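Local coordinates for protein CT398 (Chlamydia trachomatis, PDB 4ILO) that is of unknown function but, with its long coiled-coil hairpin and zinc ribbon domain, possibly binds DNA or RNA, at residues V27-I38 with E146-N157. Residues are numbered along the deposited sequence; the frame is centred on the assembly and turned at random.
Sequences VKKEHQNELAKI and EEEIRENIRKIN
His31 and Leu35, one helical turn apart, enter the facing helix as knobs, and Ile149 and Ile153 answer as knobs in the opposite direction. His31 fills a hole between Ile149, Asn152, Ile153 and Ile156: its CB rests 3.7 Å from Ile149 CG2, while CD2 at the ring edge meets Ile156 CD1 at 3.7 Å, near the plane of the imidazole. Ile156 CD1 also reaches Val27 CG1. Leu35 sits among Glu146, Ile149, Arg150 and Ile153, its CG 3.7 Å from Ile149 CG2 and its CD1 3.8 Å from Arg150 CG, so that the aliphatic root of the arginine serves as apolar surface. With CG2 anti to its own backbone N, Ile149 lays that methyl between His31 and Leu35 and brings CD1 to 3.9 Å from Glu34 CD. Ile38 extends the apolar row, its CG2 lying against the stem and OE1 of Glu146; that buried carboxylate is held by Lys42, Ser142 and Arg150. The margins are polar and looser: exposed Glu34 and Gln32 merely graze the seam, Gln32 CG 3.9 Å from Ile153 CD1. There the extended Lys28 crosses Asn157 at about a right angle and donates from NZ to OD1 at 2.6 Å, tilted 30° from the carbonyl plane. Arg150 and Arg154 both donate to Glu147 OE2, in a salt-bridge network that stays within 146-157. The axes of the two segments come within 9.8 Å, their N-to-C directions 157° apart; with interlocking knobs-into-holes packing, this marks an antiparallel coiled coil, here pairing helices 2-86 and 90-171 of the long hairpin.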
loop_
_atom_site.group_PDB
_atom_site.type_symbol
_atom_site.label_atom_id
_atom_site.label_comp_id
_atom_site.label_asym_id
_atom_site.label_seq_id
_atom_site.Cartn_x
_atom_site.Cartn_y
_atom_site.Cartn_z
ATOM N N VAL A 27 -0.009 -13.248 10.231
ATOM C CA VAL A 27 1.273 -13.084 9.550
ATOM C C VAL A 27 1.071 -12.867 8.054
ATOM O O VAL A 27 1.779 -12.072 7.434
ATOM C CB VAL A 27 2.168 -14.290 9.842
ATOM C CG1 VAL A 27 3.443 -14.218 9.056
ATOM C CG2 VAL A 27 2.433 -14.357 11.347
ATOM N N LYS A 28 0.133 -13.591 7.442
ATOM C CA LYS A 28 -0.229 -13.318 6.053
ATOM C C LYS A 28 -0.611 -11.852 5.867
ATOM O O LYS A 28 -0.038 -11.149 5.028
ATOM C CB LYS A 28 -1.392 -14.208 5.635
ATOM C CG LYS A 28 -1.704 -14.218 4.170
ATOM C CD LYS A 28 -2.844 -15.185 3.887
ATOM C CE LYS A 28 -3.354 -15.054 2.463
ATOM N NZ LYS A 28 -4.272 -16.154 2.113
ATOM N N LYS A 29 -1.588 -11.372 6.645
ATOM C CA LYS A 29 -1.971 -9.972 6.521
ATOM C C LYS A 29 -0.760 -9.063 6.677
ATOM O O LYS A 29 -0.641 -8.061 5.966
ATOM C CB LYS A 29 -3.064 -9.598 7.534
ATOM N N GLU A 30 0.160 -9.390 7.594
ATOM C CA GLU A 30 1.345 -8.537 7.763
ATOM C C GLU A 30 2.249 -8.560 6.524
ATOM O O GLU A 30 2.771 -7.514 6.108
ATOM C CB GLU A 30 2.131 -8.943 9.013
ATOM C CG GLU A 30 1.457 -8.575 10.346
ATOM C CD GLU A 30 2.104 -9.281 11.535
ATOM O OE1 GLU A 30 3.090 -10.032 11.300
ATOM O OE2 GLU A 30 1.632 -9.099 12.691
ATOM N N HIS A 31 2.457 -9.742 5.926
ATOM C CA HIS A 31 3.205 -9.827 4.672
ATOM C C HIS A 31 2.504 -9.060 3.556
ATOM O O HIS A 31 3.165 -8.390 2.752
ATOM C CB HIS A 31 3.388 -11.293 4.253
ATOM C CG HIS A 31 4.324 -12.064 5.126
ATOM N ND1 HIS A 31 5.424 -11.493 5.724
ATOM C CD2 HIS A 31 4.329 -13.371 5.497
ATOM C CE1 HIS A 31 6.063 -12.411 6.435
ATOM N NE2 HIS A 31 5.416 -13.556 6.317
ATOM N N GLN A 32 1.166 -9.141 3.485
ATOM C CA GLN A 32 0.445 -8.405 2.443
ATOM C C GLN A 32 0.559 -6.895 2.636
ATOM O O GLN A 32 0.661 -6.146 1.656
ATOM C CB GLN A 32 -1.026 -8.828 2.395
ATOM C CG GLN A 32 -1.269 -10.261 1.908
ATOM C CD GLN A 32 -2.725 -10.672 2.071
ATOM O OE1 GLN A 32 -3.394 -10.210 2.983
ATOM N NE2 GLN A 32 -3.214 -11.533 1.193
ATOM N N ASN A 33 0.554 -6.421 3.885
ATOM C CA ASN A 33 0.786 -4.997 4.122
ATOM C C ASN A 33 2.171 -4.580 3.648
ATOM O O ASN A 33 2.338 -3.489 3.094
ATOM C CB ASN A 33 0.672 -4.675 5.607
ATOM C CG ASN A 33 -0.687 -5.006 6.178
ATOM O OD1 ASN A 33 -1.656 -5.254 5.439
ATOM N ND2 ASN A 33 -0.775 -4.997 7.514
ATOM N N GLU A 34 3.182 -5.423 3.919
ATOM C CA GLU A 34 4.562 -5.155 3.511
ATOM C C GLU A 34 4.687 -5.083 1.992
ATOM O O GLU A 34 5.445 -4.254 1.469
ATOM C CB GLU A 34 5.488 -6.234 4.079
ATOM C CG GLU A 34 6.931 -5.805 4.437
ATOM C CD GLU A 34 7.733 -6.953 5.111
ATOM O OE1 GLU A 34 7.150 -8.061 5.342
ATOM O OE2 GLU A 34 8.943 -6.746 5.414
ATOM N N LEU A 35 3.936 -5.929 1.268
ATOM C CA LEU A 35 3.905 -5.872 -0.200
ATOM C C LEU A 35 3.250 -4.583 -0.702
ATOM O O LEU A 35 3.795 -3.886 -1.568
ATOM C CB LEU A 35 3.131 -7.077 -0.742
ATOM C CG LEU A 35 3.875 -8.402 -0.950
ATOM C CD1 LEU A 35 3.003 -9.440 -1.705
ATOM C CD2 LEU A 35 5.197 -8.176 -1.685
ATOM N N ALA A 36 2.077 -4.251 -0.158
ATOM C CA ALA A 36 1.389 -3.027 -0.531
ATOM C C ALA A 36 2.241 -1.812 -0.230
ATOM O O ALA A 36 2.238 -0.853 -1.008
ATOM C CB ALA A 36 0.048 -2.940 0.188
ATOM N N LYS A 37 2.995 -1.834 0.883
ATOM C CA LYS A 37 3.905 -0.722 1.168
ATOM C C LYS A 37 4.978 -0.604 0.090
ATOM O O LYS A 37 5.315 0.507 -0.353
ATOM C CB LYS A 37 4.513 -0.848 2.561
ATOM N N ILE A 38 5.481 -1.742 -0.401
ATOM C CA ILE A 38 6.510 -1.721 -1.439
ATOM C C ILE A 38 5.915 -1.269 -2.772
ATOM O O ILE A 38 6.453 -0.364 -3.425
ATOM C CB ILE A 38 7.209 -3.092 -1.526
ATOM C CG1 ILE A 38 7.977 -3.355 -0.234
ATOM C CG2 ILE A 38 8.219 -3.111 -2.638
ATOM C CD1 ILE A 38 8.591 -4.752 -0.149
ATOM N N GLU A 146 10.301 -8.845 -2.541
ATOM C CA GLU A 146 8.907 -9.118 -2.857
ATOM C C GLU A 146 8.702 -10.578 -3.161
ATOM O O GLU A 146 7.677 -11.155 -2.777
ATOM C CB GLU A 146 8.455 -8.322 -4.067
ATOM C CG GLU A 146 8.416 -6.827 -3.867
ATOM C CD GLU A 146 8.233 -6.100 -5.199
ATOM O OE1 GLU A 146 8.981 -5.130 -5.452
ATOM O OE2 GLU A 146 7.361 -6.526 -5.996
ATOM N N GLU A 147 9.622 -11.187 -3.903
ATOM C CA GLU A 147 9.406 -12.581 -4.231
ATOM C C GLU A 147 9.541 -13.446 -2.984
ATOM O O GLU A 147 8.806 -14.434 -2.821
ATOM C CB GLU A 147 10.325 -13.035 -5.363
ATOM C CG GLU A 147 9.545 -13.489 -6.629
ATOM C CD GLU A 147 8.499 -14.595 -6.363
ATOM O OE1 GLU A 147 8.866 -15.701 -5.875
ATOM O OE2 GLU A 147 7.298 -14.354 -6.656
ATOM N N GLU A 148 10.444 -13.075 -2.076
ATOM C CA GLU A 148 10.557 -13.848 -0.847
ATOM C C GLU A 148 9.306 -13.693 0.014
ATOM O O GLU A 148 8.886 -14.640 0.693
ATOM C CB GLU A 148 11.810 -13.437 -0.078
ATOM C CG GLU A 148 11.867 -14.082 1.303
ATOM C CD GLU A 148 13.074 -13.646 2.102
ATOM O OE1 GLU A 148 14.079 -13.225 1.466
ATOM O OE2 GLU A 148 13.006 -13.729 3.358
ATOM N N ILE A 149 8.702 -12.500 0.016
ATOM C CA ILE A 149 7.453 -12.330 0.748
ATOM C C ILE A 149 6.361 -13.187 0.126
ATOM O O ILE A 149 5.568 -13.809 0.838
ATOM C CB ILE A 149 7.034 -10.846 0.803
ATOM C CG1 ILE A 149 7.961 -10.065 1.747
ATOM C CG2 ILE A 149 5.589 -10.766 1.331
ATOM C CD1 ILE A 149 7.928 -8.511 1.564
ATOM N N ARG A 150 6.267 -13.195 -1.215
ATOM C CA ARG A 150 5.178 -13.924 -1.861
ATOM C C ARG A 150 5.329 -15.421 -1.640
ATOM O O ARG A 150 4.330 -16.135 -1.480
ATOM C CB ARG A 150 5.085 -13.605 -3.360
ATOM C CG ARG A 150 4.685 -12.159 -3.711
ATOM C CD ARG A 150 4.349 -11.995 -5.201
ATOM N NE ARG A 150 4.674 -10.656 -5.705
ATOM C CZ ARG A 150 5.802 -10.329 -6.355
ATOM N NH1 ARG A 150 6.752 -11.235 -6.619
ATOM N NH2 ARG A 150 5.978 -9.079 -6.762
ATOM N N GLU A 151 6.569 -15.913 -1.622
ATOM C CA GLU A 151 6.772 -17.325 -1.328
ATOM C C GLU A 151 6.383 -17.655 0.109
ATOM O O GLU A 151 5.883 -18.756 0.382
ATOM C CB GLU A 151 8.218 -17.732 -1.614
ATOM C CG GLU A 151 8.460 -19.253 -1.526
ATOM C CD GLU A 151 7.745 -20.028 -2.633
ATOM O OE1 GLU A 151 7.797 -19.547 -3.792
ATOM O OE2 GLU A 151 7.139 -21.100 -2.342
ATOM N N ASN A 152 6.604 -16.727 1.043
ATOM C CA ASN A 152 6.188 -16.982 2.420
ATOM C C ASN A 152 4.671 -17.078 2.509
ATOM O O ASN A 152 4.137 -17.991 3.143
ATOM C CB ASN A 152 6.733 -15.897 3.360
ATOM C CG ASN A 152 8.248 -16.052 3.656
ATOM O OD1 ASN A 152 9.006 -16.653 2.873
ATOM N ND2 ASN A 152 8.686 -15.495 4.784
ATOM N N ILE A 153 3.965 -16.160 1.855
ATOM C CA ILE A 153 2.515 -16.260 1.755
ATOM C C ILE A 153 2.105 -17.606 1.165
ATOM O O ILE A 153 1.218 -18.285 1.700
ATOM C CB ILE A 153 1.955 -15.092 0.931
ATOM C CG1 ILE A 153 2.082 -13.785 1.716
ATOM C CG2 ILE A 153 0.505 -15.363 0.558
ATOM C CD1 ILE A 153 1.737 -12.545 0.910
ATOM N N ARG A 154 2.715 -18.005 0.035
ATOM C CA ARG A 154 2.395 -19.314 -0.543
ATOM C C ARG A 154 2.493 -20.402 0.517
ATOM O O ARG A 154 1.592 -21.237 0.660
ATOM C CB ARG A 154 3.333 -19.653 -1.707
ATOM C CG ARG A 154 3.023 -18.912 -3.003
ATOM C CD ARG A 154 4.124 -19.100 -4.070
ATOM N NE ARG A 154 4.160 -17.971 -5.008
ATOM C CZ ARG A 154 5.204 -17.156 -5.195
ATOM N NH1 ARG A 154 6.344 -17.344 -4.530
ATOM N NH2 ARG A 154 5.120 -16.149 -6.074
ATOM N N LYS A 155 3.595 -20.404 1.274
ATOM C CA LYS A 155 3.817 -21.466 2.246
ATOM C C LYS A 155 2.862 -21.342 3.419
ATOM O O LYS A 155 2.526 -22.354 4.048
ATOM C CB LYS A 155 5.276 -21.468 2.708
ATOM C CG LYS A 155 6.242 -21.842 1.590
ATOM C CD LYS A 155 7.699 -21.689 1.996
ATOM C CE LYS A 155 8.627 -21.809 0.775
ATOM N NZ LYS A 155 9.955 -21.158 1.001
ATOM N N ILE A 156 2.401 -20.124 3.713
ATOM C CA ILE A 156 1.355 -19.954 4.716
ATOM C C ILE A 156 0.042 -20.534 4.206
ATOM O O ILE A 156 -0.657 -21.275 4.918
ATOM C CB ILE A 156 1.176 -18.474 5.078
ATOM C CG1 ILE A 156 2.269 -17.995 6.026
ATOM C CG2 ILE A 156 -0.190 -18.281 5.725
ATOM C CD1 ILE A 156 2.387 -16.464 6.077
ATOM N N ASN A 157 -0.331 -20.171 2.977
ATOM C CA ASN A 157 -1.580 -20.663 2.418
ATOM C C ASN A 157 -1.609 -22.184 2.452
ATOM O O ASN A 157 -2.589 -22.791 2.902
ATOM C CB ASN A 157 -1.767 -20.140 0.995
ATOM C CG ASN A 157 -2.021 -18.633 0.942
ATOM O OD1 ASN A 157 -2.466 -18.011 1.919
ATOM N ND2 ASN A 157 -1.737 -18.042 -0.210
#